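Local coordinates for protein thiosulfate sulfurtransferase TUM1 (Saccharomyces cerevisiae, PDB 3UTN) that transfers sulfur, taking it from NFS1 and passing it to UBA4 in the pathway that 2-thiolates the wobble uridine of tRNAs, at residues R121-F125 / T247-P251; L134-G138 / S176-Q181; R210-E216 / P227-I231. One frame throughout, in Å; residues are numbered along the deposited sequence.

Contact 1 of 3, residues R121-F125 / T247-P251; sequences RVGNF and TKTYP
Val122 and Lys248 meet where a loop of the first rhodanese domain runs against one of the second, making this an interdomain contact. Residues 121-125 join strand 115-119 to helix 127-136, the place in the topology of this domain that in the other is held by the loop bearing the persulfide-forming Cys282. Val122 offers its carbonyl: O lies 3.8 Å from CG of Lys248 and also accepts a hydrogen bond from Asn149. At Gly123 the backbones come closest, its CA standing 4.8 Å from CA of Lys248. O of Gly123 comes within 3.1 Å of CB of Lys248, and a side chain on Gly123 would collide with that same CB. The lysine chain then bends at chi2 (-56°) and leads its amine off to Pro245.

Asn124 supplies the polar link. Its ND2 donates to O of Lys248 over 2.7 Å, in the carbonyl plane and on a lone pair, though the acceptor is somewhat tilted from the amide plane. A second bond from ND2 to Asn146 helps fix the rotation of the amide. The amide also slants against the ring of Tyr250, their planes 45° apart, with CG of Asn124 3.4 Å from CE2 of Tyr250. The tyrosine is held within its own, catalytic domain, where its hydroxyl hydrogen-bonds to the backbone O of Ile290 on helix 286-297. Behind the accepting carbonyl, an ST turn shapes the 247-251 loop: N of Thr249 donates to OG1 of Thr247 over 3.3 Å.

Contact 2 of 3, residues L134-G138 / S176-Q181; sequences LGVMG and SSESFQ
The ring of Phe180 presents an edge to the last turn of helix 127-136. Its CD2 lies 3.3 Å from O of Gly135, which sits in the plane of the ring, while CE2 is 3.5 Å from CA of Gly138. The phenylalanine backbone is tied to the same turn, N donating to O of Val136 over 2.6 Å along a bent path (135°).

Val136 works on the next residue: with CG1 anti to its own nitrogen (chi1 170°), the methyl carbon comes within 3.4 Å of N of Gln181 and also touches the aliphatic part of that side chain. Met137 starts out pointing away, but bends at chi2 and chi3 bring its thioether back over the loop. SD then passes 3.6 Å from NE2 of Gln181, the two chains crossing at a slant, and CE rests 3.6 Å from CB of Ser176. The hydroxyl of this serine donates to the carbonyl O of Met137 in a bond modelled as very short, so its exact length is doubtful. Around Gly138 the link is wetter, a water donating both to its O and to OE1 of Glu178. CA of Gly138 makes a CA-H...O contact of 3.2 Å with O of Glu178.

Gly138, with positive phi and its N bonded back to O of Gly135, is the C-prime residue of the Schellman motif that ends helix 127-136, and the chain leading to the second rhodanese domain packs against this helix end, with Phe180 at the N-cap position of helix 181-184.

Contact 3 of 3, residues R210-E216 / P227-I231; sequences RSLGRFE and PSGHI
Arg214 and Phe215, on the short helix 212-216 of the catalytic rhodanese domain, run beside Ser228 and Gly229 of the loop that leads into strand 234-236. The CA atoms of Phe215 and Gly229 are 4.5 Å apart. N of Gly229 donates a hydrogen bond to O of Arg214, at 2.5 Å, and Ser211 closes the helix start as its N-cap, OG accepting from N of Arg214.

From just ahead of the helix, Arg210 grips the loop end-on. NH1 at 2.7 Å and NH2 at 2.5 Å both donate to the single O of Gly229, which lies in the guanidinium plane. Salt bridges to Asp208 and Glu221 hold the same group, and its side chain is about 4 Å from that of the catalytic Cys282, which places this network beside the active site.

His230 and Phe215 form an offset stack, centroids 3.7 Å apart and planes only 3° from parallel. CG of His230 lies between its backbone N and carbonyl carbon (chi1 60°), which lays the imidazole over the phenyl face while ND1 donates a hydrogen bond to O of Phe215, 2.7 Å away, approaching from above the carbonyl plane. NE2 hydrogen-bonds to the backbone O of Asp327. Replacing the imidazole by the methyl of an alanine is likely to cost Phe215 its stacking partner and to leave the carbonyls of Phe215 and Asp327 without these donors.

Ser228 completes the seam: its OG hydrogen-bonds to O of Glu219, and CB packs 3.1 Å from O of Arg214.

Overall arrangement
Following the chain from the N terminus, contact 1 opens first, in the loop after strand 115-119, and closes only at 247-251, so the long excursion between its segments contains both other contacts. Contact 2 follows at once, closing the loop from helix 127-136 to the chain entering the second domain. Contact 3 comes afterwards in series, joining helix 212-216 to the approach to strand 234-236. No two cross. Contact 1 bridges the two rhodanese domains, contact 2 ties the first to the connection between them, and contact 3 lies wholly in the catalytic one. Contacts 2 and 3, their centres 30 Å apart, lie on opposite sides of the chain's centre.

Contact 1 of 3, residues R121-F125 / T247-P251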
ATOM      1  N   ARG A 121      -8.267  -7.252   5.508  1.00 20.19           N
ATOM      2  CA  ARG A 121      -9.687  -7.450   5.713  1.00 21.32           C
ATOM      3  C   ARG A 121     -10.495  -6.264   5.261  1.00 21.14           C
ATOM      4  O   ARG A 121     -11.709  -6.354   5.137  1.00 21.93           O
ATOM      5  CB  ARG A 121      -9.962  -7.751   7.172  1.00 21.85           C
ATOM      6  CG  ARG A 121      -9.302  -9.035   7.586  1.00 22.31           C
ATOM      7  CD  ARG A 121      -9.480  -9.315   9.055  1.00 24.02           C
ATOM      8  NE  ARG A 121      -8.765 -10.537   9.379  1.00 25.40           N
ATOM      9  CZ  ARG A 121      -9.208 -11.756   9.098  1.00 24.87           C
ATOM     10  NH1 ARG A 121     -10.373 -11.921   8.495  1.00 25.81           N
ATOM     11  NH2 ARG A 121      -8.480 -12.811   9.421  1.00 26.79           N
ATOM     12  N   VAL A 122      -9.822  -5.150   5.018  1.00 21.16           N
ATOM     13  CA  VAL A 122     -10.523  -3.929   4.657  1.00 22.12           C
ATOM     14  C   VAL A 122     -10.849  -3.946   3.177  1.00 22.33           C
ATOM     15  O   VAL A 122     -11.982  -3.684   2.776  1.00 22.91           O
ATOM     16  CB  VAL A 122      -9.706  -2.682   5.025  1.00 22.10           C
ATOM     17  CG1 VAL A 122     -10.411  -1.415   4.554  1.00 22.20           C
ATOM     18  CG2 VAL A 122      -9.492  -2.645   6.524  1.00 22.87           C
ATOM     19  N   GLY A 123      -9.854  -4.284   2.374  1.00 22.46           N
ATOM     20  CA  GLY A 123     -10.023  -4.313   0.940  1.00 23.83           C
ATOM     21  C   GLY A 123      -9.025  -3.377   0.322  1.00 23.51           C
ATOM     22  O   GLY A 123      -9.311  -2.202   0.116  1.00 25.60           O
ATOM     23  N   ASN A 124      -7.835  -3.897   0.058  1.00 23.15           N
ATOM     24  CA  ASN A 124      -6.790  -3.113  -0.586  1.00 21.94           C
ATOM     25  C   ASN A 124      -6.542  -1.824   0.135  1.00 21.93           C
ATOM     26  O   ASN A 124      -6.478  -0.749  -0.459  1.00 21.70           O
ATOM     27  CB  ASN A 124      -7.157  -2.854  -2.028  1.00 21.60           C
ATOM     28  CG  ASN A 124      -7.089  -4.103  -2.834  1.00 21.46           C
ATOM     29  OD1 ASN A 124      -6.139  -4.862  -2.696  1.00 22.46           O
ATOM     30  ND2 ASN A 124      -8.085  -4.337  -3.666  1.00 21.11           N
ATOM     31  N   PHE A 125      -6.418  -1.956   1.440  1.00 21.15           N
ATOM     32  CA  PHE A 125      -6.242  -0.821   2.282  1.00 21.15           C
ATOM     33  C   PHE A 125      -4.804  -0.787   2.752  1.00 20.05           C
ATOM     34  O   PHE A 125      -4.075   0.127   2.428  1.00 20.33           O
ATOM     35  CB  PHE A 125      -7.203  -0.911   3.448  1.00 22.23           C
ATOM     36  CG  PHE A 125      -7.181   0.285   4.336  1.00 23.51           C
ATOM     37  CD1 PHE A 125      -6.707   0.185   5.631  1.00 24.10           C
ATOM     38  CD2 PHE A 125      -7.638   1.515   3.878  1.00 24.70           C
ATOM     39  CE1 PHE A 125      -6.684   1.291   6.463  1.00 24.50           C
ATOM     40  CE2 PHE A 125      -7.619   2.627   4.705  1.00 25.54           C
ATOM     41  CZ  PHE A 125      -7.142   2.513   6.001  1.00 25.67           C
ATOM     42  N   THR A 247     -16.515  -3.349  -2.963  1.00 32.65           N
ATOM     43  CA  THR A 247     -15.646  -4.500  -2.736  1.00 30.77           C
ATOM     44  C   THR A 247     -14.216  -4.078  -2.441  1.00 28.53           C
ATOM     45  O   THR A 247     -13.417  -4.873  -1.960  1.00 28.00           O
ATOM     46  CB  THR A 247     -15.637  -5.436  -3.954  1.00 30.68           C
ATOM     47  OG1 THR A 247     -15.000  -4.778  -5.057  1.00 31.39           O
ATOM     48  CG2 THR A 247     -17.064  -5.821  -4.350  1.00 31.33           C
ATOM     49  N   LYS A 248     -13.898  -2.826  -2.752  1.00 27.45           N
ATOM     50  CA  LYS A 248     -12.554  -2.280  -2.563  1.00 26.57           C
ATOM     51  C   LYS A 248     -11.509  -3.031  -3.377  1.00 24.54           C
ATOM     52  O   LYS A 248     -10.319  -2.939  -3.107  1.00 23.18           O
ATOM     53  CB  LYS A 248     -12.167  -2.246  -1.078  1.00 27.91           C
ATOM     54  CG  LYS A 248     -13.160  -1.525  -0.183  1.00 30.26           C
ATOM     55  CD  LYS A 248     -13.391  -0.107  -0.671  1.00 32.49           C
ATOM     56  CE  LYS A 248     -14.414   0.612   0.190  1.00 34.46           C
ATOM     57  NZ  LYS A 248     -14.786   1.901  -0.456  1.00 37.17           N
ATOM     58  N   THR A 249     -11.956  -3.787  -4.371  1.00 23.48           N
ATOM     59  CA  THR A 249     -11.016  -4.430  -5.257  1.00 22.98           C
ATOM     60  C   THR A 249     -10.432  -3.369  -6.148  1.00 22.55           C
ATOM     61  O   THR A 249     -11.083  -2.364  -6.462  1.00 22.85           O
ATOM     62  CB  THR A 249     -11.655  -5.474  -6.182  1.00 23.32           C
ATOM     63  OG1 THR A 249     -12.825  -4.914  -6.789  1.00 24.02           O
ATOM     64  CG2 THR A 249     -12.004  -6.725  -5.416  1.00 23.27           C
ATOM     65  N   TYR A 250      -9.196  -3.593  -6.543  1.00 22.01           N
ATOM     66  CA  TYR A 250      -8.674  -2.896  -7.678  1.00 22.46           C
ATOM     67  C   TYR A 250      -9.449  -3.409  -8.853  1.00 23.22           C
ATOM     68  O   TYR A 250      -9.670  -4.613  -8.965  1.00 22.78           O
ATOM     69  CB  TYR A 250      -7.229  -3.236  -7.883  1.00 21.57           C
ATOM     70  CG  TYR A 250      -6.344  -2.559  -6.905  1.00 21.10           C
ATOM     71  CD1 TYR A 250      -6.074  -1.201  -7.020  1.00 20.70           C
ATOM     72  CD2 TYR A 250      -5.767  -3.273  -5.865  1.00 20.65           C
ATOM     73  CE1 TYR A 250      -5.255  -0.570  -6.111  1.00 20.87           C
ATOM     74  CE2 TYR A 250      -4.933  -2.655  -4.962  1.00 20.66           C
ATOM     75  CZ  TYR A 250      -4.688  -1.307  -5.090  1.00 20.57           C
ATOM     76  OH  TYR A 250      -3.870  -0.701  -4.197  1.00 20.41           O
ATOM     77  N   PRO A 251      -9.888  -2.495  -9.722  1.00 24.52           N
ATOM     78  CA  PRO A 251     -10.473  -2.918 -10.977  1.00 25.41           C
ATOM     79  C   PRO A 251      -9.467  -3.772 -11.713  1.00 25.94           C
ATOM     80  O   PRO A 251      -8.267  -3.698 -11.439  1.00 24.74           O
ATOM     81  CB  PRO A 251     -10.684  -1.602 -11.719  1.00 25.57           C
ATOM     82  CG  PRO A 251     -10.865  -0.604 -10.637  1.00 25.30           C
ATOM     83  CD  PRO A 251      -9.933  -1.036  -9.550  1.00 24.54           C
TER

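Contact 2 of 3, residues L134-G138 / S176-Q181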
ATOM      1  N   LEU A 134       6.746  -5.896   0.827  1.00 20.53           N
ATOM      2  CA  LEU A 134       7.338  -7.181   0.502  1.00 21.06           C
ATOM      3  C   LEU A 134       8.090  -7.102  -0.808  1.00 21.32           C
ATOM      4  O   LEU A 134       9.245  -7.500  -0.888  1.00 20.93           O
ATOM      5  CB  LEU A 134       6.257  -8.250   0.415  1.00 20.66           C
ATOM      6  CG  LEU A 134       5.553  -8.510   1.740  1.00 20.63           C
ATOM      7  CD1 LEU A 134       4.351  -9.395   1.490  1.00 20.81           C
ATOM      8  CD2 LEU A 134       6.507  -9.145   2.739  1.00 20.80           C
ATOM      9  N   GLY A 135       7.422  -6.568  -1.823  1.00 21.89           N
ATOM     10  CA  GLY A 135       8.020  -6.382  -3.135  1.00 22.72           C
ATOM     11  C   GLY A 135       9.215  -5.460  -3.079  1.00 23.11           C
ATOM     12  O   GLY A 135      10.267  -5.783  -3.615  1.00 23.78           O
ATOM     13  N   VAL A 136       9.063  -4.316  -2.416  1.00 23.16           N
ATOM     14  CA  VAL A 136      10.154  -3.352  -2.334  1.00 23.82           C
ATOM     15  C   VAL A 136      11.342  -3.998  -1.656  1.00 24.33           C
ATOM     16  O   VAL A 136      12.476  -3.801  -2.064  1.00 24.94           O
ATOM     17  CB  VAL A 136       9.756  -2.064  -1.600  1.00 23.68           C
ATOM     18  CG1 VAL A 136      10.975  -1.193  -1.331  1.00 24.26           C
ATOM     19  CG2 VAL A 136       8.755  -1.290  -2.428  1.00 23.21           C
ATOM     20  N   MET A 137      11.060  -4.803  -0.641  1.00 24.13           N
ATOM     21  CA  MET A 137      12.098  -5.504   0.073  1.00 25.61           C
ATOM     22  C   MET A 137      12.600  -6.710  -0.696  1.00 25.55           C
ATOM     23  O   MET A 137      13.301  -7.551  -0.147  1.00 26.83           O
ATOM     24  CB  MET A 137      11.606  -5.904   1.454  1.00 26.37           C
ATOM     25  CG  MET A 137      11.548  -4.743   2.424  1.00 28.52           C
ATOM     26  SD  MET A 137      13.062  -3.766   2.393  1.00 31.50           S
ATOM     27  CE  MET A 137      14.273  -4.935   3.005  1.00 32.07           C
ATOM     28  N   GLY A 138      12.232  -6.780  -1.969  1.00 25.36           N
ATOM     29  CA  GLY A 138      12.819  -7.728  -2.894  1.00 25.15           C
ATOM     30  C   GLY A 138      12.293  -9.128  -2.741  1.00 24.64           C
ATOM     31  O   GLY A 138      12.912 -10.080  -3.212  1.00 25.88           O
ATOM     32  N   SER A 176      16.407 -10.204   3.026  1.00 31.74           N
ATOM     33  CA  SER A 176      16.247  -9.513   1.764  1.00 32.40           C
ATOM     34  C   SER A 176      17.615  -9.367   1.116  1.00 33.17           C
ATOM     35  O   SER A 176      18.533  -8.804   1.709  1.00 33.93           O
ATOM     36  CB  SER A 176      15.623  -8.141   1.987  1.00 31.72           C
ATOM     37  OG  SER A 176      15.596  -7.411   0.774  1.00 32.23           O
ATOM     38  N   SER A 177      17.749  -9.906  -0.089  1.00 34.30           N
ATOM     39  CA  SER A 177      19.010  -9.856  -0.818  1.00 35.52           C
ATOM     40  C   SER A 177      19.088  -8.565  -1.617  1.00 35.77           C
ATOM     41  O   SER A 177      20.172  -8.086  -1.949  1.00 36.04           O
ATOM     42  CB  SER A 177      19.130 -11.063  -1.746  1.00 35.99           C
ATOM     43  OG  SER A 177      18.078 -11.078  -2.692  1.00 38.05           O
ATOM     44  N   GLU A 178      17.920  -8.010  -1.918  1.00 35.48           N
ATOM     45  CA  GLU A 178      17.811  -6.775  -2.673  1.00 35.09           C
ATOM     46  C   GLU A 178      16.579  -6.027  -2.214  1.00 34.33           C
ATOM     47  O   GLU A 178      15.617  -6.619  -1.719  1.00 33.96           O
ATOM     48  CB  GLU A 178      17.712  -7.058  -4.175  1.00 36.91           C
ATOM     49  CG  GLU A 178      16.621  -8.054  -4.550  1.00 38.76           C
ATOM     50  CD  GLU A 178      16.491  -8.268  -6.046  1.00 40.33           C
ATOM     51  OE1 GLU A 178      15.697  -9.147  -6.448  1.00 42.75           O
ATOM     52  OE2 GLU A 178      17.169  -7.561  -6.820  1.00 40.54           O
ATOM     53  N   SER A 179      16.612  -4.717  -2.367  1.00 32.65           N
ATOM     54  CA  SER A 179      15.437  -3.929  -2.086  1.00 33.27           C
ATOM     55  C   SER A 179      15.337  -2.821  -3.110  1.00 32.64           C
ATOM     56  O   SER A 179      16.305  -2.521  -3.815  1.00 32.67           O
ATOM     57  CB  SER A 179      15.451  -3.409  -0.649  1.00 33.54           C
ATOM     58  OG  SER A 179      16.575  -2.589  -0.413  1.00 36.02           O
ATOM     59  N   PHE A 180      14.156  -2.230  -3.210  1.00 31.53           N
ATOM     60  CA  PHE A 180      13.876  -1.323  -4.298  1.00 31.00           C
ATOM     61  C   PHE A 180      13.375   0.027  -3.813  1.00 30.63           C
ATOM     62  O   PHE A 180      12.674   0.723  -4.543  1.00 29.87           O
ATOM     63  CB  PHE A 180      12.895  -1.976  -5.274  1.00 30.93           C
ATOM     64  CG  PHE A 180      13.369  -3.303  -5.795  1.00 32.10           C
ATOM     65  CD1 PHE A 180      14.346  -3.366  -6.779  1.00 32.59           C
ATOM     66  CD2 PHE A 180      12.867  -4.492  -5.275  1.00 31.55           C
ATOM     67  CE1 PHE A 180      14.799  -4.588  -7.255  1.00 33.29           C
ATOM     68  CE2 PHE A 180      13.315  -5.714  -5.747  1.00 32.27           C
ATOM     69  CZ  PHE A 180      14.282  -5.764  -6.737  1.00 33.24           C
ATOM     70  N   GLN A 181      13.749   0.397  -2.587  1.00 30.86           N
ATOM     71  CA  GLN A 181      13.361   1.691  -2.018  1.00 32.43           C
ATOM     72  C   GLN A 181      13.721   2.817  -2.971  1.00 32.94           C
ATOM     73  O   GLN A 181      12.921   3.720  -3.205  1.00 32.61           O
ATOM     74  CB  GLN A 181      14.027   1.943  -0.666  1.00 33.53           C
ATOM     75  CG  GLN A 181      13.608   0.990   0.440  1.00 33.96           C
ATOM     76  CD  GLN A 181      14.525  -0.205   0.541  1.00 34.93           C
ATOM     77  OE1 GLN A 181      15.036  -0.701  -0.467  1.00 35.80           O
ATOM     78  NE2 GLN A 181      14.748  -0.671   1.761  1.00 34.81           N
TER
HETATM   79  O   HOH W   1      15.621 -10.594  -1.377  1.00 32.73           O
HETATM   80  O   HOH W   2      15.104 -10.963  -4.175  1.00 36.23           O
HETATM   81  O   HOH W   3      12.582  -9.433  -6.537  1.00 48.44           O

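Contact 3 of 3, residues R210-E216 / P227-I231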
ATOM      1  N   ARG A 210      -4.950  10.704  -0.130  1.00 22.27           N
ATOM      2  CA  ARG A 210      -5.847  11.167   0.915  1.00 23.25           C
ATOM      3  C   ARG A 210      -7.134  11.644   0.292  1.00 23.75           C
ATOM      4  O   ARG A 210      -7.203  11.862  -0.913  1.00 23.74           O
ATOM      5  CB  ARG A 210      -5.227  12.299   1.711  1.00 23.71           C
ATOM      6  CG  ARG A 210      -4.047  11.875   2.556  1.00 23.84           C
ATOM      7  CD  ARG A 210      -3.388  13.104   3.141  1.00 24.19           C
ATOM      8  NE  ARG A 210      -2.888  13.977   2.090  1.00 24.26           N
ATOM      9  CZ  ARG A 210      -2.909  15.301   2.152  1.00 24.68           C
ATOM     10  NH1 ARG A 210      -3.419  15.914   3.213  1.00 24.27           N
ATOM     11  NH2 ARG A 210      -2.427  16.008   1.142  1.00 24.04           N
ATOM     12  N   SER A 211      -8.156  11.796   1.119  1.00 24.42           N
ATOM     13  CA  SER A 211      -9.410  12.348   0.661  1.00 25.15           C
ATOM     14  C   SER A 211      -9.132  13.690   0.008  1.00 25.77           C
ATOM     15  O   SER A 211      -8.162  14.378   0.350  1.00 25.27           O
ATOM     16  CB  SER A 211     -10.361  12.534   1.834  1.00 25.35           C
ATOM     17  OG  SER A 211      -9.842  13.511   2.710  1.00 25.68           O
ATOM     18  N   LEU A 212      -9.983  14.043  -0.945  1.00 27.43           N
ATOM     19  CA  LEU A 212      -9.924  15.332  -1.595  1.00 28.53           C
ATOM     20  C   LEU A 212      -9.968  16.437  -0.542  1.00 28.57           C
ATOM     21  O   LEU A 212      -9.231  17.412  -0.638  1.00 28.80           O
ATOM     22  CB  LEU A 212     -11.083  15.469  -2.586  1.00 29.49           C
ATOM     23  CG  LEU A 212     -11.241  16.802  -3.319  1.00 30.50           C
ATOM     24  CD1 LEU A 212     -10.012  17.103  -4.158  1.00 31.14           C
ATOM     25  CD2 LEU A 212     -12.494  16.804  -4.181  1.00 31.22           C
ATOM     26  N   GLY A 213     -10.812  16.254   0.473  1.00 28.46           N
ATOM     27  CA  GLY A 213     -10.970  17.227   1.546  1.00 29.04           C
ATOM     28  C   GLY A 213      -9.664  17.491   2.260  1.00 28.49           C
ATOM     29  O   GLY A 213      -9.289  18.639   2.490  1.00 29.01           O
ATOM     30  N   ARG A 214      -8.962  16.418   2.603  1.00 28.62           N
ATOM     31  CA  ARG A 214      -7.651  16.534   3.224  1.00 27.51           C
ATOM     32  C   ARG A 214      -6.657  17.169   2.272  1.00 27.67           C
ATOM     33  O   ARG A 214      -5.894  18.045   2.655  1.00 27.28           O
ATOM     34  CB  ARG A 214      -7.152  15.172   3.666  1.00 27.78           C
ATOM     35  CG  ARG A 214      -7.860  14.655   4.904  1.00 27.80           C
ATOM     36  CD  ARG A 214      -7.515  13.205   5.134  1.00 28.11           C
ATOM     37  NE  ARG A 214      -6.107  13.028   5.468  1.00 27.13           N
ATOM     38  CZ  ARG A 214      -5.502  11.849   5.548  1.00 27.15           C
ATOM     39  NH1 ARG A 214      -6.173  10.732   5.305  1.00 27.88           N
ATOM     40  NH2 ARG A 214      -4.221  11.789   5.871  1.00 27.03           N
ATOM     41  N   PHE A 215      -6.679  16.726   1.023  1.00 27.27           N
ATOM     42  CA  PHE A 215      -5.828  17.302   0.009  1.00 27.60           C
ATOM     43  C   PHE A 215      -6.077  18.798  -0.094  1.00 28.24           C
ATOM     44  O   PHE A 215      -5.139  19.588  -0.127  1.00 27.08           O
ATOM     45  CB  PHE A 215      -6.102  16.648  -1.334  1.00 26.93           C
ATOM     46  CG  PHE A 215      -5.246  17.169  -2.435  1.00 26.51           C
ATOM     47  CD1 PHE A 215      -4.044  16.555  -2.734  1.00 26.06           C
ATOM     48  CD2 PHE A 215      -5.642  18.276  -3.176  1.00 26.01           C
ATOM     49  CE1 PHE A 215      -3.245  17.035  -3.755  1.00 26.11           C
ATOM     50  CE2 PHE A 215      -4.846  18.762  -4.197  1.00 25.25           C
ATOM     51  CZ  PHE A 215      -3.648  18.140  -4.484  1.00 25.40           C
ATOM     52  N   GLU A 216      -7.350  19.176  -0.140  1.00 29.51           N
ATOM     53  CA  GLU A 216      -7.725  20.567  -0.318  1.00 31.73           C
ATOM     54  C   GLU A 216      -7.514  21.391   0.944  1.00 31.96           C
ATOM     55  O   GLU A 216      -7.534  22.616   0.899  1.00 32.92           O
ATOM     56  CB  GLU A 216      -9.171  20.668  -0.801  1.00 33.19           C
ATOM     57  CG  GLU A 216      -9.330  20.260  -2.255  1.00 34.89           C
ATOM     58  CD  GLU A 216     -10.756  20.360  -2.751  1.00 35.74           C
ATOM     59  OE1 GLU A 216     -11.680  20.467  -1.919  1.00 37.85           O
ATOM     60  OE2 GLU A 216     -10.947  20.321  -3.982  1.00 37.98           O
ATOM     61  N   PRO A 227      -1.755  19.851   9.879  1.00 30.54           N
ATOM     62  CA  PRO A 227      -2.838  20.416   9.098  1.00 29.03           C
ATOM     63  C   PRO A 227      -2.983  19.622   7.815  1.00 28.32           C
ATOM     64  O   PRO A 227      -2.037  18.966   7.378  1.00 26.28           O
ATOM     65  CB  PRO A 227      -2.345  21.828   8.776  1.00 29.19           C
ATOM     66  CG  PRO A 227      -0.866  21.760   8.903  1.00 29.44           C
ATOM     67  CD  PRO A 227      -0.599  20.756   9.975  1.00 29.57           C
ATOM     68  N   SER A 228      -4.162  19.683   7.218  1.00 27.39           N
ATOM     69  CA  SER A 228      -4.360  19.071   5.926  1.00 27.51           C
ATOM     70  C   SER A 228      -3.874  20.021   4.838  1.00 26.91           C
ATOM     71  O   SER A 228      -3.121  20.959   5.102  1.00 26.43           O
ATOM     72  CB  SER A 228      -5.823  18.699   5.730  1.00 27.98           C
ATOM     73  OG  SER A 228      -6.656  19.830   5.887  1.00 29.83           O
ATOM     74  N   GLY A 229      -4.312  19.783   3.613  1.00 26.14           N
ATOM     75  CA  GLY A 229      -3.766  20.499   2.486  1.00 25.71           C
ATOM     76  C   GLY A 229      -2.898  19.515   1.754  1.00 25.14           C
ATOM     77  O   GLY A 229      -2.930  18.317   2.032  1.00 25.10           O
ATOM     78  N   HIS A 230      -2.101  20.003   0.823  1.00 24.66           N
ATOM     79  CA  HIS A 230      -1.332  19.087   0.024  1.00 24.51           C
ATOM     80  C   HIS A 230      -0.004  19.628  -0.331  1.00 24.25           C
ATOM     81  O   HIS A 230       0.290  20.812  -0.129  1.00 23.72           O
ATOM     82  CB  HIS A 230      -2.088  18.719  -1.228  1.00 24.29           C
ATOM     83  CG  HIS A 230      -2.403  19.889  -2.102  1.00 25.35           C
ATOM     84  ND1 HIS A 230      -3.498  20.643  -1.927  1.00 25.06           N
ATOM     85  CD2 HIS A 230      -1.723  20.427  -3.187  1.00 25.48           C
ATOM     86  CE1 HIS A 230      -3.520  21.612  -2.850  1.00 26.24           C
ATOM     87  NE2 HIS A 230      -2.438  21.469  -3.628  1.00 26.22           N
ATOM     88  N   ILE A 231       0.818  18.733  -0.853  1.00 23.83           N
ATOM     89  CA  ILE A 231       2.127  19.094  -1.305  1.00 23.97           C
ATOM     90  C   ILE A 231       1.907  19.801  -2.624  1.00 24.37           C
ATOM     91  O   ILE A 231       1.231  19.273  -3.503  1.00 24.56           O
ATOM     92  CB  ILE A 231       3.004  17.860  -1.492  1.00 23.74           C
ATOM     93  CG1 ILE A 231       3.064  17.056  -0.191  1.00 23.47           C
ATOM     94  CG2 ILE A 231       4.396  18.267  -1.934  1.00 23.64           C
ATOM     95  CD1 ILE A 231       3.632  15.674  -0.366  1.00 22.48           C
TER